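Local coordinates for MHC class I antigen (Ctenopharyngodon idella, PDB 5H5Z), which probably presents peptides at the surface of grass carp cells as the heavy chain of an MHC class I molecule paired with beta-2-microglobulin, at residues Q182-Q187 with D269-F274; V194-T199 with V206-Q211. One frame throughout, in Å; residues are numbered along the deposited sequence.

Contact 1 (Q182-Q187 with D269-F274); sequences QVSLLQ and DIITNF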
# COMPACT_ATOMS: atom_id res chain seq x y z
N GLN A 182 12.32 16.11 -2.67
CA GLN A 182 13.75 16.36 -2.53
C GLN A 182 14.43 15.57 -3.64
O GLN A 182 14.26 14.36 -3.74
CB GLN A 182 14.24 15.93 -1.14
CG GLN A 182 13.58 16.71 -0.00
CD GLN A 182 13.95 16.21 1.38
OE1 GLN A 182 13.08 15.81 2.16
NE2 GLN A 182 15.24 16.23 1.70
N VAL A 183 15.19 16.26 -4.48
CA VAL A 183 15.71 15.67 -5.72
C VAL A 183 17.24 15.63 -5.71
O VAL A 183 17.89 16.62 -5.38
CB VAL A 183 15.22 16.45 -6.97
CG1 VAL A 183 15.75 15.81 -8.25
CG2 VAL A 183 13.70 16.52 -7.00
N SER A 184 17.79 14.47 -6.07
CA SER A 184 19.24 14.32 -6.25
C SER A 184 19.56 13.59 -7.56
O SER A 184 18.75 12.82 -8.07
CB SER A 184 19.86 13.57 -5.07
OG SER A 184 19.73 14.31 -3.86
N LEU A 185 20.76 13.85 -8.09
CA LEU A 185 21.29 13.09 -9.22
C LEU A 185 22.39 12.19 -8.69
O LEU A 185 23.35 12.68 -8.07
CB LEU A 185 21.86 14.00 -10.30
CG LEU A 185 20.99 14.48 -11.47
CD1 LEU A 185 21.88 15.13 -12.52
CD2 LEU A 185 20.17 13.37 -12.09
N LEU A 186 22.25 10.90 -8.95
CA LEU A 186 23.13 9.89 -8.37
C LEU A 186 23.90 9.16 -9.44
O LEU A 186 23.39 8.91 -10.53
CB LEU A 186 22.31 8.87 -7.57
CG LEU A 186 21.24 9.36 -6.59
CD1 LEU A 186 20.54 8.20 -5.90
CD2 LEU A 186 21.80 10.34 -5.57
N GLN A 187 25.15 8.83 -9.13
CA GLN A 187 25.97 8.04 -10.04
C GLN A 187 26.99 7.24 -9.25
O GLN A 187 27.65 7.78 -8.37
CB GLN A 187 26.67 8.95 -11.04
CG GLN A 187 27.20 8.23 -12.27
CD GLN A 187 27.89 9.16 -13.24
OE1 GLN A 187 28.48 10.16 -12.85
NE2 GLN A 187 27.84 8.81 -14.53
N ASP A 269 25.45 18.70 -10.28
CA ASP A 269 24.77 18.25 -9.07
C ASP A 269 25.04 16.80 -8.71
O ASP A 269 24.67 16.36 -7.61
CB ASP A 269 23.26 18.47 -9.21
CG ASP A 269 22.91 19.92 -9.40
OD1 ASP A 269 23.44 20.76 -8.64
OD2 ASP A 269 22.12 20.23 -10.31
N ILE A 270 25.69 16.06 -9.61
CA ILE A 270 25.87 14.62 -9.42
C ILE A 270 26.64 14.30 -8.14
O ILE A 270 27.70 14.88 -7.88
CB ILE A 270 26.53 13.94 -10.65
CG1 ILE A 270 25.60 14.05 -11.87
CG2 ILE A 270 26.86 12.48 -10.36
CD1 ILE A 270 26.16 13.46 -13.15
N ILE A 271 26.07 13.41 -7.34
CA ILE A 271 26.72 12.93 -6.12
C ILE A 271 27.03 11.44 -6.22
O ILE A 271 26.41 10.71 -7.00
CB ILE A 271 25.92 13.25 -4.84
CG1 ILE A 271 24.53 12.60 -4.86
CG2 ILE A 271 25.84 14.76 -4.62
CD1 ILE A 271 23.77 12.73 -3.55
N THR A 272 28.02 11.00 -5.45
CA THR A 272 28.48 9.62 -5.48
C THR A 272 29.16 9.26 -4.16
O THR A 272 29.62 10.13 -3.43
CB THR A 272 29.45 9.38 -6.66
OG1 THR A 272 29.81 8.00 -6.75
CG2 THR A 272 30.69 10.24 -6.53
N ASN A 273 29.18 7.97 -3.85
CA ASN A 273 29.97 7.43 -2.76
C ASN A 273 31.36 7.09 -3.28
O ASN A 273 31.54 6.91 -4.49
CB ASN A 273 29.30 6.19 -2.17
CG ASN A 273 28.09 6.52 -1.31
OD1 ASN A 273 28.09 7.51 -0.58
ND2 ASN A 273 27.07 5.68 -1.37
N PHE A 274 32.35 7.01 -2.38
CA PHE A 274 33.76 6.79 -2.77
C PHE A 274 34.32 7.99 -3.53
O PHE A 274 35.46 8.41 -3.29
CB PHE A 274 33.93 5.50 -3.58
CG PHE A 274 34.85 4.49 -2.94
CD1 PHE A 274 34.77 4.21 -1.58
CD2 PHE A 274 35.80 3.82 -3.71
CE1 PHE A 274 35.62 3.28 -1.00
CE2 PHE A 274 36.65 2.88 -3.14
CZ PHE A 274 36.56 2.61 -1.78
O HOH W 1 22.13 15.85 -6.69

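Contact 2 (V194-T199 with V206-Q211); sequences VTCHAT and VTITWQ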
# COMPACT_ATOMS: atom_id res chain seq x y z
N VAL A 194 23.16 7.36 -14.77
CA VAL A 194 22.85 8.43 -13.83
C VAL A 194 21.39 8.28 -13.41
O VAL A 194 20.52 8.11 -14.27
CB VAL A 194 23.10 9.82 -14.44
CG1 VAL A 194 22.75 10.92 -13.45
CG2 VAL A 194 24.56 9.95 -14.90
N THR A 195 21.15 8.33 -12.10
CA THR A 195 19.82 8.16 -11.54
C THR A 195 19.30 9.49 -10.97
O THR A 195 19.94 10.12 -10.13
CB THR A 195 19.80 7.09 -10.43
OG1 THR A 195 20.15 5.82 -10.99
CG2 THR A 195 18.41 6.96 -9.80
N CYS A 196 18.13 9.90 -11.44
CA CYS A 196 17.43 11.05 -10.87
C CYS A 196 16.43 10.54 -9.83
O CYS A 196 15.44 9.90 -10.18
CB CYS A 196 16.71 11.82 -11.97
SG CYS A 196 15.88 13.33 -11.46
N HIS A 197 16.71 10.84 -8.57
CA HIS A 197 15.96 10.31 -7.44
C HIS A 197 15.15 11.41 -6.78
O HIS A 197 15.70 12.44 -6.38
CB HIS A 197 16.94 9.69 -6.43
CG HIS A 197 16.28 9.12 -5.21
ND1 HIS A 197 15.63 7.91 -5.21
CD2 HIS A 197 16.18 9.60 -3.94
CE1 HIS A 197 15.15 7.67 -4.00
NE2 HIS A 197 15.47 8.68 -3.21
N ALA A 198 13.84 11.19 -6.67
CA ALA A 198 12.91 12.14 -6.03
C ALA A 198 12.26 11.46 -4.84
O ALA A 198 11.72 10.36 -4.97
CB ALA A 198 11.85 12.58 -7.02
N THR A 199 12.31 12.11 -3.67
CA THR A 199 11.77 11.51 -2.45
C THR A 199 11.08 12.52 -1.53
O THR A 199 11.37 13.72 -1.58
CB THR A 199 12.85 10.74 -1.65
OG1 THR A 199 12.22 9.88 -0.69
CG2 THR A 199 13.81 11.70 -0.93
N VAL A 206 4.00 12.24 -9.60
CA VAL A 206 5.23 12.97 -9.94
C VAL A 206 5.66 12.67 -11.38
O VAL A 206 5.45 11.56 -11.87
CB VAL A 206 6.37 12.68 -8.91
CG1 VAL A 206 6.93 11.26 -9.08
CG2 VAL A 206 7.48 13.71 -9.02
N THR A 207 6.24 13.66 -12.05
CA THR A 207 6.74 13.46 -13.41
C THR A 207 8.24 13.70 -13.45
O THR A 207 8.71 14.80 -13.14
CB THR A 207 6.00 14.35 -14.43
OG1 THR A 207 4.60 14.08 -14.37
CG2 THR A 207 6.49 14.08 -15.85
N ILE A 208 8.99 12.66 -13.81
CA ILE A 208 10.44 12.76 -13.93
C ILE A 208 10.79 12.60 -15.39
O ILE A 208 10.38 11.64 -16.04
CB ILE A 208 11.17 11.68 -13.09
CG1 ILE A 208 10.73 11.75 -11.63
CG2 ILE A 208 12.68 11.83 -13.21
CD1 ILE A 208 11.29 10.65 -10.75
N THR A 209 11.53 13.57 -15.92
CA THR A 209 11.95 13.52 -17.32
C THR A 209 13.42 13.86 -17.45
O THR A 209 14.02 14.46 -16.56
CB THR A 209 11.14 14.49 -18.21
OG1 THR A 209 11.28 15.82 -17.70
CG2 THR A 209 9.67 14.12 -18.25
N TRP A 210 13.97 13.52 -18.60
CA TRP A 210 15.34 13.85 -18.93
C TRP A 210 15.36 14.77 -20.13
O TRP A 210 14.52 14.66 -21.01
CB TRP A 210 16.14 12.58 -19.24
CG TRP A 210 16.34 11.69 -18.07
CD1 TRP A 210 15.57 10.64 -17.71
CD2 TRP A 210 17.39 11.77 -17.11
NE1 TRP A 210 16.07 10.06 -16.58
CE2 TRP A 210 17.19 10.73 -16.19
CE3 TRP A 210 18.48 12.62 -16.93
CZ2 TRP A 210 18.03 10.52 -15.12
CZ3 TRP A 210 19.32 12.41 -15.87
CH2 TRP A 210 19.09 11.36 -14.97
N GLN A 211 16.30 15.70 -20.14
CA GLN A 211 16.46 16.58 -21.28
C GLN A 211 17.90 16.55 -21.77
O GLN A 211 18.84 16.44 -20.99
CB GLN A 211 16.04 18.01 -20.92
CG GLN A 211 14.54 18.21 -20.89
CD GLN A 211 14.13 19.66 -21.12
OE1 GLN A 211 14.81 20.58 -20.69
NE2 GLN A 211 13.01 19.85 -21.81

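Contact 1 (Q182-Q187 with D269-F274)
Leu186 and Ile271 face each other at the one backbone bridge of this contact, held by two main-chain hydrogen bonds. Ile271 N donates to Leu185 O at 2.9 Å and almost straight (171°), while Gln187 N donates to Ile271 O at 3.1 Å and is more bent. Packing is tight around this pair. With its CG1 held between backbone N and carbonyl carbon (chi1 61°), Ile271 runs alongside Leu186, and CG1 lies 3.6 Å from Leu186 CD2. Ile270 instead straddles two residues: its CG1 meets Leu185 CD1 at 3.9 Å, and its CG2 rests on Gln187 CB at 3.6 Å. Gln187 NE2 bonds to Ser192 O, while OE1 lies near Ile270 CG2. The donor and acceptor pattern is that of a parallel bridge, although the two chain directions diverge by 49°. The loop after strand 261-266 thus adds briefly to strand 182-187, the outermost strand of its sheet in this chain, in a domain of the immunoglobulin C1-set fold. Thr272 OG1 lies 2.7 Å from Gln187 O and also near Met98 O of the beta-2-microglobulin chain, which further packs Pro15 against Ser184 and Leu186. Toward Asp269 the fit is looser. There the backbones part, and one water spans them, accepting from Leu185 N and donating to Asp269 O at 2.7 Å. At this end Ser184 CB only brushes Ile271 CD1, at 4.3 Å. Asp269 and Ile270 stay partly exposed, while Leu185 beside them is buried against strand 194-201.

Contact 2 (V194-T199 with V206-Q211)
Cys196 points its CB toward strand 207-211, between Trp210 and Ile208. CB approaches the six-membered ring obliquely, 3.7 Å from Trp210 CZ2. SG then swings anti to the backbone N (chi1 -177°), which carries it past the indole to Ile208, 3.9 Å from CG2. The sulfur also stands above the face of the Trp210 six-membered ring, 5.4 Å from the centroid and 24° off the normal, a sulfur-aromatic contact at some distance. Beyond SG comes the disulfide to Cys254. Either side of Cys196, Val194 CG1 meets Trp210 CH2 at 4.0 Å, crossing it at a slant, and Ala198 CB reaches Ile208 CD1 at 4.2 Å. No hydrogen bond joins the two segments, and every touching residue is buried; the indole NE1 is satisfied by Ser238 OG. A tryptophan packed beside the intersheet disulfide is the hallmark core of the immunoglobulin fold. The two strands run at 153° to each other with axes 8.8 Å apart, facing across the sandwich. Strand 194-201 lies between strands 182-187 and 234-240 in one sheet, with Leu185 also touching Trp210, while strand 207-212 belongs to the other sheet, flanked by strands 215-216 and 252-258, the latter carrying Cys254.

Both contacts lie in the C1-set domain, their centres about 12 Å apart, and meet through neighbouring strands: Leu186 N probably donates a hydrogen bond to Thr195 O at 2.7 Å. Contact 2 is the buried core between the two sheets, largely apolar, with a sulfur-aromatic contact and no hydrogen bond across its segments, and is anchored by the disulfide of Cys196 to Cys254 in the opposite sheet. Contact 1 sits at the margin of one of those sheets, only partly buried, and relies on backbone hydrogen bonds, a bridging water and aliphatic packing. Leu185 belongs to both environments, touching Ile270 in the first and Trp210 and Cys196 of the second. Beta-2-microglobulin reaches both contacts, but more of the residues in contact 1.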